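Local coordinates for WGR domain-containing protein (Bacteroides fragilis, PDB 2RA8) that is of unknown function but pairs an N-terminal WGR domain with leucine-rich repeats, an architecture consistent with binding other macromolecules, at residues A[166-171]-A[185-190]; A[208-213]-A[240-245]; A[266-271]-A[284-289]. All coordinates share one frame; numbering follows the deposited sequence.

Contact 1: A[166-171]-A[185-190]; sequences PVLDAM and LSIGKK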
loop_
_atom_site.group_PDB
_atom_site.type_symbol
_atom_site.label_atom_id
_atom_site.label_comp_id
_atom_site.label_asym_id
_atom_site.label_seq_id
_atom_site.Cartn_x
_atom_site.Cartn_y
_atom_site.Cartn_z
ATOM N N PRO A 166 4.968 -27.437 -17.205
ATOM C CA PRO A 166 4.468 -28.690 -16.625
ATOM C C PRO A 166 3.429 -28.470 -15.550
ATOM O O PRO A 166 2.547 -29.309 -15.342
ATOM C CB PRO A 166 5.732 -29.347 -16.078
ATOM C CG PRO A 166 6.789 -28.864 -17.021
ATOM C CD PRO A 166 6.440 -27.395 -17.148
ATOM N N VAL A 167 3.536 -27.340 -14.854
ATOM C CA VAL A 167 2.590 -26.998 -13.797
ATOM C C VAL A 167 1.267 -26.639 -14.418
ATOM O O VAL A 167 0.216 -27.057 -13.934
ATOM C CB VAL A 167 3.108 -25.815 -12.942
ATOM C CG1 VAL A 167 2.028 -25.345 -11.979
ATOM C CG2 VAL A 167 4.343 -26.255 -12.161
ATOM N N LEU A 168 1.303 -25.871 -15.501
ATOM C CA LEU A 168 0.079 -25.495 -16.183
ATOM C C LEU A 168 -0.569 -26.736 -16.784
ATOM O O LEU A 168 -1.794 -26.823 -16.863
ATOM C CB LEU A 168 0.367 -24.459 -17.282
ATOM C CG LEU A 168 1.017 -23.143 -16.798
ATOM C CD1 LEU A 168 1.239 -22.227 -17.985
ATOM C CD2 LEU A 168 0.137 -22.454 -15.756
ATOM N N ASP A 169 0.245 -27.709 -17.196
ATOM C CA ASP A 169 -0.297 -28.942 -17.776
ATOM C C ASP A 169 -1.014 -29.778 -16.736
ATOM O O ASP A 169 -1.943 -30.511 -17.067
ATOM C CB ASP A 169 0.811 -29.795 -18.421
ATOM C CG ASP A 169 1.441 -29.124 -19.641
ATOM O OD1 ASP A 169 0.858 -28.153 -20.174
ATOM O OD2 ASP A 169 2.523 -29.583 -20.072
ATOM N N ALA A 170 -0.579 -29.674 -15.481
ATOM C CA ALA A 170 -1.193 -30.408 -14.367
ATOM C C ALA A 170 -2.475 -29.732 -13.852
ATOM O O ALA A 170 -3.173 -30.271 -12.993
ATOM C CB ALA A 170 -0.178 -30.558 -13.213
HETATM N N MSE A 171 -2.794 -28.555 -14.382
HETATM C CA MSE A 171 -3.994 -27.833 -13.976
HETATM C C MSE A 171 -4.794 -27.503 -15.198
HETATM O O MSE A 171 -4.853 -26.357 -15.630
HETATM C CB MSE A 171 -3.603 -26.549 -13.237
HETATM C CG MSE A 171 -2.835 -26.839 -11.972
HETATM SE SE MSE A 171 -2.581 -25.231 -10.868
HETATM C CE MSE A 171 -0.875 -25.652 -10.111
ATOM N N LEU A 185 11.778 -17.721 -16.563
ATOM C CA LEU A 185 10.402 -18.180 -16.623
ATOM C C LEU A 185 10.031 -18.670 -17.997
ATOM O O LEU A 185 10.532 -18.173 -19.000
ATOM C CB LEU A 185 9.439 -17.040 -16.233
ATOM C CG LEU A 185 7.949 -17.259 -16.543
ATOM C CD1 LEU A 185 7.410 -18.413 -15.700
ATOM C CD2 LEU A 185 7.160 -15.995 -16.268
ATOM N N SER A 186 9.151 -19.661 -18.045
ATOM C CA SER A 186 8.658 -20.181 -19.316
ATOM C C SER A 186 7.307 -20.789 -19.043
ATOM O O SER A 186 7.042 -21.219 -17.923
ATOM C CB SER A 186 9.600 -21.244 -19.889
ATOM O OG SER A 186 9.169 -21.631 -21.184
ATOM N N ILE A 187 6.439 -20.805 -20.049
ATOM C CA ILE A 187 5.105 -21.379 -19.900
ATOM C C ILE A 187 4.826 -22.305 -21.055
ATOM O O ILE A 187 3.716 -22.813 -21.207
ATOM C CB ILE A 187 4.008 -20.292 -19.852
ATOM C CG1 ILE A 187 4.034 -19.457 -21.131
ATOM C CG2 ILE A 187 4.199 -19.423 -18.614
ATOM C CD1 ILE A 187 2.871 -18.499 -21.250
ATOM N N GLY A 188 5.850 -22.512 -21.881
ATOM C CA GLY A 188 5.735 -23.402 -23.017
ATOM C C GLY A 188 5.033 -22.836 -24.232
ATOM O O GLY A 188 4.618 -21.670 -24.257
ATOM N N LYS A 189 4.917 -23.682 -25.251
ATOM C CA LYS A 189 4.259 -23.335 -26.498
ATOM C C LYS A 189 3.302 -24.466 -26.779
ATOM O O LYS A 189 3.613 -25.388 -27.528
ATOM C CB LYS A 189 5.291 -23.213 -27.625
ATOM C CG LYS A 189 6.353 -22.163 -27.340
ATOM C CD LYS A 189 7.364 -22.023 -28.456
ATOM C CE LYS A 189 8.496 -21.101 -28.026
ATOM N NZ LYS A 189 9.499 -20.900 -29.109
ATOM N N LYS A 190 2.134 -24.402 -26.151
ATOM C CA LYS A 190 1.126 -25.439 -26.302
ATOM C C LYS A 190 -0.236 -24.834 -26.410
ATOM O O LYS A 190 -0.442 -23.658 -26.088
ATOM C CB LYS A 190 1.151 -26.380 -25.088
ATOM C CG LYS A 190 2.496 -27.059 -24.857
ATOM C CD LYS A 190 2.569 -27.759 -23.505
ATOM C CE LYS A 190 3.893 -28.513 -23.376
ATOM N NZ LYS A 190 4.119 -29.110 -22.031
#

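Contact 2: A[208-213]-A[240-245]; sequences SVVEDI and NVFRPL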
loop_
_atom_site.group_PDB
_atom_site.type_symbol
_atom_site.label_atom_id
_atom_site.label_comp_id
_atom_site.label_asym_id
_atom_site.label_seq_id
_atom_site.Cartn_x
_atom_site.Cartn_y
_atom_site.Cartn_z
ATOM N N SER A 208 11.720 -14.488 -24.445
ATOM C CA SER A 208 11.346 -15.897 -24.340
ATOM C C SER A 208 9.919 -16.044 -23.880
ATOM O O SER A 208 9.188 -16.908 -24.361
ATOM C CB SER A 208 12.280 -16.631 -23.376
ATOM O OG SER A 208 12.446 -15.909 -22.170
ATOM N N VAL A 209 9.501 -15.187 -22.958
ATOM C CA VAL A 209 8.134 -15.228 -22.452
ATOM C C VAL A 209 7.148 -14.876 -23.543
ATOM O O VAL A 209 6.142 -15.568 -23.734
ATOM C CB VAL A 209 7.960 -14.256 -21.268
ATOM C CG1 VAL A 209 6.512 -14.241 -20.816
ATOM C CG2 VAL A 209 8.883 -14.671 -20.121
ATOM N N VAL A 210 7.422 -13.800 -24.276
ATOM C CA VAL A 210 6.533 -13.394 -25.354
ATOM C C VAL A 210 6.435 -14.486 -26.406
ATOM O O VAL A 210 5.355 -14.740 -26.959
ATOM C CB VAL A 210 7.020 -12.090 -26.024
ATOM C CG1 VAL A 210 6.072 -11.697 -27.141
ATOM C CG2 VAL A 210 7.100 -10.969 -24.995
ATOM N N GLU A 211 7.556 -15.145 -26.685
ATOM C CA GLU A 211 7.575 -16.209 -27.683
ATOM C C GLU A 211 6.761 -17.400 -27.244
ATOM O O GLU A 211 6.167 -18.097 -28.073
ATOM C CB GLU A 211 9.017 -16.621 -27.993
ATOM C CG GLU A 211 9.809 -15.502 -28.665
ATOM C CD GLU A 211 11.188 -15.934 -29.116
ATOM O OE1 GLU A 211 11.276 -16.725 -30.080
ATOM O OE2 GLU A 211 12.181 -15.483 -28.503
ATOM N N ASP A 212 6.728 -17.655 -25.940
ATOM C CA ASP A 212 5.915 -18.749 -25.428
ATOM C C ASP A 212 4.467 -18.429 -25.716
ATOM O O ASP A 212 3.707 -19.286 -26.167
ATOM C CB ASP A 212 6.111 -18.936 -23.921
ATOM C CG ASP A 212 7.426 -19.611 -23.583
ATOM O OD1 ASP A 212 7.973 -20.320 -24.458
ATOM O OD2 ASP A 212 7.910 -19.448 -22.439
ATOM N N ILE A 213 4.077 -17.182 -25.484
ATOM C CA ILE A 213 2.701 -16.773 -25.743
ATOM C C ILE A 213 2.377 -16.886 -27.218
ATOM O O ILE A 213 1.376 -17.495 -27.595
ATOM C CB ILE A 213 2.467 -15.331 -25.261
ATOM C CG1 ILE A 213 2.779 -15.248 -23.765
ATOM C CG2 ILE A 213 1.037 -14.914 -25.533
ATOM C CD1 ILE A 213 2.842 -13.841 -23.223
ATOM N N ASN A 240 8.961 -4.185 -30.807
ATOM C CA ASN A 240 8.226 -4.768 -31.929
ATOM C C ASN A 240 7.799 -6.190 -31.691
ATOM O O ASN A 240 6.975 -6.738 -32.433
ATOM C CB ASN A 240 9.056 -4.684 -33.221
ATOM C CG ASN A 240 9.137 -3.265 -33.771
ATOM O OD1 ASN A 240 8.124 -2.578 -33.895
ATOM N ND2 ASN A 240 10.341 -2.828 -34.111
ATOM N N VAL A 241 8.344 -6.789 -30.641
ATOM C CA VAL A 241 8.034 -8.165 -30.289
ATOM C C VAL A 241 6.580 -8.325 -29.901
ATOM O O VAL A 241 5.960 -9.359 -30.166
ATOM C CB VAL A 241 8.939 -8.628 -29.119
ATOM C CG1 VAL A 241 8.651 -7.798 -27.885
ATOM C CG2 VAL A 241 8.731 -10.103 -28.845
ATOM N N PHE A 242 6.020 -7.289 -29.286
ATOM C CA PHE A 242 4.634 -7.321 -28.840
ATOM C C PHE A 242 3.621 -7.164 -29.964
ATOM O O PHE A 242 2.495 -7.661 -29.877
ATOM C CB PHE A 242 4.406 -6.221 -27.799
ATOM C CG PHE A 242 5.278 -6.346 -26.581
ATOM C CD1 PHE A 242 5.137 -7.423 -25.712
ATOM C CD2 PHE A 242 6.232 -5.382 -26.297
ATOM C CE1 PHE A 242 5.939 -7.530 -24.577
ATOM C CE2 PHE A 242 7.029 -5.483 -25.171
ATOM C CZ PHE A 242 6.882 -6.560 -24.310
ATOM N N ARG A 243 4.030 -6.502 -31.041
ATOM C CA ARG A 243 3.132 -6.239 -32.151
ATOM C C ARG A 243 2.284 -7.396 -32.643
ATOM O O ARG A 243 1.082 -7.238 -32.829
ATOM C CB ARG A 243 3.917 -5.609 -33.322
ATOM C CG ARG A 243 4.426 -4.185 -33.032
ATOM C CD ARG A 243 5.068 -3.527 -34.267
ATOM N NE ARG A 243 4.521 -2.191 -34.513
ATOM C CZ ARG A 243 4.995 -1.066 -33.985
ATOM N NH1 ARG A 243 6.045 -1.097 -33.176
ATOM N NH2 ARG A 243 4.414 0.094 -34.259
ATOM N N PRO A 244 2.877 -8.578 -32.865
ATOM C CA PRO A 244 2.051 -9.697 -33.343
ATOM C C PRO A 244 0.907 -10.099 -32.425
ATOM O O PRO A 244 -0.028 -10.780 -32.858
ATOM C CB PRO A 244 3.066 -10.820 -33.528
ATOM C CG PRO A 244 4.312 -10.078 -33.919
ATOM C CD PRO A 244 4.309 -8.916 -32.941
ATOM N N LEU A 245 0.972 -9.678 -31.159
ATOM C CA LEU A 245 -0.076 -9.982 -30.177
ATOM C C LEU A 245 -1.360 -9.254 -30.489
ATOM O O LEU A 245 -2.448 -9.704 -30.132
ATOM C CB LEU A 245 0.370 -9.578 -28.766
ATOM C CG LEU A 245 1.520 -10.355 -28.134
ATOM C CD1 LEU A 245 2.084 -9.572 -26.955
ATOM C CD2 LEU A 245 1.021 -11.715 -27.681
#

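Contact 3: A[266-271]-A[284-289]; sequences NVVVEM and MDISAG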
loop_
_atom_site.group_PDB
_atom_site.type_symbol
_atom_site.label_atom_id
_atom_site.label_comp_id
_atom_site.label_asym_id
_atom_site.label_seq_id
_atom_site.Cartn_x
_atom_site.Cartn_y
_atom_site.Cartn_z
ATOM N N ASN A 266 4.218 5.287 -25.150
ATOM C CA ASN A 266 3.502 5.956 -26.231
ATOM C C ASN A 266 3.409 5.082 -27.452
ATOM O O ASN A 266 2.428 5.146 -28.199
ATOM C CB ASN A 266 4.185 7.280 -26.628
ATOM C CG ASN A 266 4.295 8.270 -25.473
ATOM O OD1 ASN A 266 3.428 8.336 -24.589
ATOM N ND2 ASN A 266 5.359 9.063 -25.488
ATOM N N VAL A 267 4.429 4.254 -27.665
ATOM C CA VAL A 267 4.453 3.374 -28.827
ATOM C C VAL A 267 3.308 2.397 -28.765
ATOM O O VAL A 267 2.703 2.062 -29.796
ATOM C CB VAL A 267 5.769 2.576 -28.904
ATOM C CG1 VAL A 267 5.899 1.938 -30.277
ATOM C CG2 VAL A 267 6.956 3.483 -28.622
ATOM N N VAL A 268 3.002 1.939 -27.550
ATOM C CA VAL A 268 1.919 0.981 -27.330
ATOM C C VAL A 268 0.610 1.552 -27.811
ATOM O O VAL A 268 -0.246 0.830 -28.339
ATOM C CB VAL A 268 1.832 0.577 -25.819
ATOM C CG1 VAL A 268 0.692 -0.407 -25.582
ATOM C CG2 VAL A 268 3.157 -0.040 -25.374
ATOM N N VAL A 269 0.443 2.860 -27.653
ATOM C CA VAL A 269 -0.773 3.511 -28.108
ATOM C C VAL A 269 -0.888 3.332 -29.605
ATOM O O VAL A 269 -1.965 3.055 -30.130
ATOM C CB VAL A 269 -0.761 5.018 -27.773
ATOM C CG1 VAL A 269 -2.036 5.683 -28.287
ATOM C CG2 VAL A 269 -0.615 5.215 -26.275
ATOM N N GLU A 270 0.235 3.483 -30.302
ATOM C CA GLU A 270 0.255 3.332 -31.750
ATOM C C GLU A 270 -0.154 1.920 -32.143
ATOM O O GLU A 270 -0.947 1.722 -33.065
ATOM C CB GLU A 270 1.661 3.626 -32.294
ATOM C CG GLU A 270 1.738 3.638 -33.812
ATOM C CD GLU A 270 3.167 3.582 -34.332
ATOM O OE1 GLU A 270 3.973 4.453 -33.940
ATOM O OE2 GLU A 270 3.477 2.667 -35.132
HETATM N N MSE A 271 0.384 0.930 -31.437
HETATM C CA MSE A 271 0.065 -0.467 -31.721
HETATM C C MSE A 271 -1.411 -0.709 -31.659
HETATM O O MSE A 271 -1.980 -1.368 -32.535
HETATM C CB MSE A 271 0.762 -1.383 -30.725
HETATM C CG MSE A 271 2.262 -1.302 -30.803
HETATM SE SE MSE A 271 3.128 -2.606 -29.684
HETATM C CE MSE A 271 4.938 -2.015 -29.932
HETATM N N MSE A 284 -8.543 -0.912 -23.169
HETATM C CA MSE A 284 -7.206 -0.639 -23.680
HETATM C C MSE A 284 -6.434 -0.301 -22.425
HETATM O O MSE A 284 -6.742 0.666 -21.740
HETATM C CB MSE A 284 -7.223 0.561 -24.625
HETATM C CG MSE A 284 -5.862 0.940 -25.172
HETATM SE SE MSE A 284 -5.932 2.567 -26.228
HETATM C CE MSE A 284 -4.473 3.518 -25.416
ATOM N N ASP A 285 -5.432 -1.105 -22.120
ATOM C CA ASP A 285 -4.640 -0.944 -20.907
ATOM C C ASP A 285 -3.259 -0.451 -21.253
ATOM O O ASP A 285 -2.461 -1.182 -21.828
ATOM C CB ASP A 285 -4.542 -2.304 -20.209
ATOM C CG ASP A 285 -4.121 -2.210 -18.751
ATOM O OD1 ASP A 285 -3.493 -1.207 -18.336
ATOM O OD2 ASP A 285 -4.414 -3.179 -18.021
ATOM N N ILE A 286 -2.979 0.802 -20.913
ATOM C CA ILE A 286 -1.688 1.410 -21.184
ATOM C C ILE A 286 -1.244 2.118 -19.941
ATOM O O ILE A 286 -0.865 3.286 -19.969
ATOM C CB ILE A 286 -1.777 2.416 -22.347
ATOM C CG1 ILE A 286 -2.923 3.400 -22.101
ATOM C CG2 ILE A 286 -1.998 1.666 -23.662
ATOM C CD1 ILE A 286 -2.798 4.699 -22.876
ATOM N N SER A 287 -1.286 1.391 -18.833
ATOM C CA SER A 287 -0.907 1.929 -17.532
ATOM C C SER A 287 0.511 1.645 -17.120
ATOM O O SER A 287 1.282 1.025 -17.853
ATOM C CB SER A 287 -1.841 1.363 -16.468
ATOM O OG SER A 287 -1.794 -0.052 -16.476
ATOM N N ALA A 288 0.847 2.128 -15.927
ATOM C CA ALA A 288 2.149 1.931 -15.299
ATOM C C ALA A 288 3.387 2.341 -16.049
ATOM O O ALA A 288 4.496 2.015 -15.610
ATOM C CB ALA A 288 2.282 0.470 -14.869
ATOM N N GLY A 289 3.240 3.061 -17.158
ATOM C CA GLY A 289 4.418 3.454 -17.921
ATOM C C GLY A 289 4.639 4.945 -18.108
ATOM O O GLY A 289 3.961 5.779 -17.490
#

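Contact 1: A[166-171]-A[185-190]
D169 and K190 form the polar half of this contact, a salt bridge in which K190 NZ donates to D169 OD2 at 2.6 Å. The ammonium approaches on the syn lone pair of OD2, the side that faces the other carboxylate oxygen. K190 reaches it with a chain extended beyond CG, each outer torsion near 180°, and this lysine lies roughly perpendicular to the aspartate side chain. Its CD methylene passes D169 OD1 at 3.8 Å, so the lysine touches both oxygens although its charge is directed at one. D169 OD1 has its own partner in R192, while K190 NZ also bonds S165 OG. Two cations thus share the carboxylate, which would tend to keep it ionised, and each of its oxygens is held by a different one.

In the parallel-stranded leucine-rich-repeat part of the chain, helix 165-169 comes before strand 176-180, and residues 185-190 belong to the loop that leaves this strand. The contact therefore joins the helix to the loop beyond the next strand.

Deeper in, the interaction becomes apolar. L168 CD1 rests against I187 CB at 3.9 Å and lies 4.1 Å from I187 CG2, the two side chains meeting at a slant. With chi1 at 59°, the ethyl branch of I187 is turned away from L168, and CB and CG2 are left to meet the leucine methyl. L177 and I179 of strand 176-180 extend this buried layer, L177 against L168 and I179 against I187.

Contact 2: A[208-213]-A[240-245]
V210 points its two methyls at different partners in the loop 240-245. With chi1 at 180°, CG1 lies opposite the backbone N and CG2 opposite the carbonyl carbon, and the two branches divide the work. CG1 meets V241 CG2 end-on at 3.5 Å; this is the closest approach of the contact. CG2 turns instead to the ring of F242 and comes to 3.7 Å from CE1 and 4.1 Å from CD1. It arrives at an oblique position on the ring, with the valine and phenylalanine side chains nearly square to one another.

The phenylalanine is also packed by its own segment. V241 CG1 stands 3.7 Å above the plane of the F242 ring, over its centre, while L245 CD1 sits at the ring edge in plane. V241 thus offers one branch to each neighbour, CG2 to V210 and CG1 to the aromatic face, a division set by its chi1 of 63°.

One helical turn beyond V210, I213 CG2 touches L245 CD2 at 3.9 Å, the leucine lying crosswise to the isoleucine. Both residues continue into the core: I213 packs on L226, and L245 on L224 and L226, all from strand 223-227. L205 adds a further apolar neighbour to V210 and F242.

The valine, isoleucine, phenylalanine and leucine side chains form a continuous apolar seam between helix 207-215 and residues 240-245, which run into the short 3-10 segment 243-245. Such packing of helical and of loop or 3-10 segments in successive connections beside a parallel sheet is characteristic of the leucine-rich-repeat fold.

Contact 3: A[266-271]-A[284-289]
V268 and I286 bring the two backbones nearest, with their CA atoms 7.1 Å apart. Residues 266-271 belong to helix 265-274, whereas 284-285 end a strand that passes into a loop from I286 onward. Helix and strand are the second and third elements of the beta-alpha-beta unit formed by strand 256-260, helix 265-274 and strand 283-285. The strand portion is held in the parallel sheet by backbone bonds on both sides, M284 to F311 and D285 to L257.

The CB atoms of M284 and I286 point toward the helix and that of D285 points away. I286 has two separate methyl contacts. Its CG2 lies 3.9 Å from V268 CG1, the two side chains running antiparallel alongside one another, and its CD1 lies 4.1 Å from V269 CG2. A chi1 of 51° tucks CG1 in over the backbone, and the extended chi2 (159°) then carries CD1 out to the second valine. The terminal CE of M284, a selenomethionine, comes more loosely to V269 CG2 at 4.3 Å. L298 and L299 of helix 293-300 also pack on V269, and I259 of strand 256-260 on V268.

On the other face of the strand, D285 OD1 accepts S287 OG at 2.8 Å on its syn lone pair, and a weak bond from S287 N closes an Asx turn. N313 also bonds OD1, and W256 NE1 reaches OD2. The chemistry is therefore split by strand face: purely apolar dispersion contacts attach the helix, while the buried carboxylate finds its polar partners on the side away from it.

From the N terminus the contacts follow one another in series, and none nests in or crosses another. Contact 1 closes the short excursion through strand 176-180, contact 2 the longer one through strand 223-227, and contact 3 the return from helix 265-274 to strand 283-285. Contacts 1 and 2 meet through D212, whose OD2 probably accepts hydrogen bonds from S186 OG and the backbone N of I187. Contacts 2 and 3 are joined by the salt bridge between R243 and E270, with M271 packed beside F242. Contacts 1 and 3 lie about 17 Å apart at their nearest atoms and are linked through contact 2, between them along the parallel sheet.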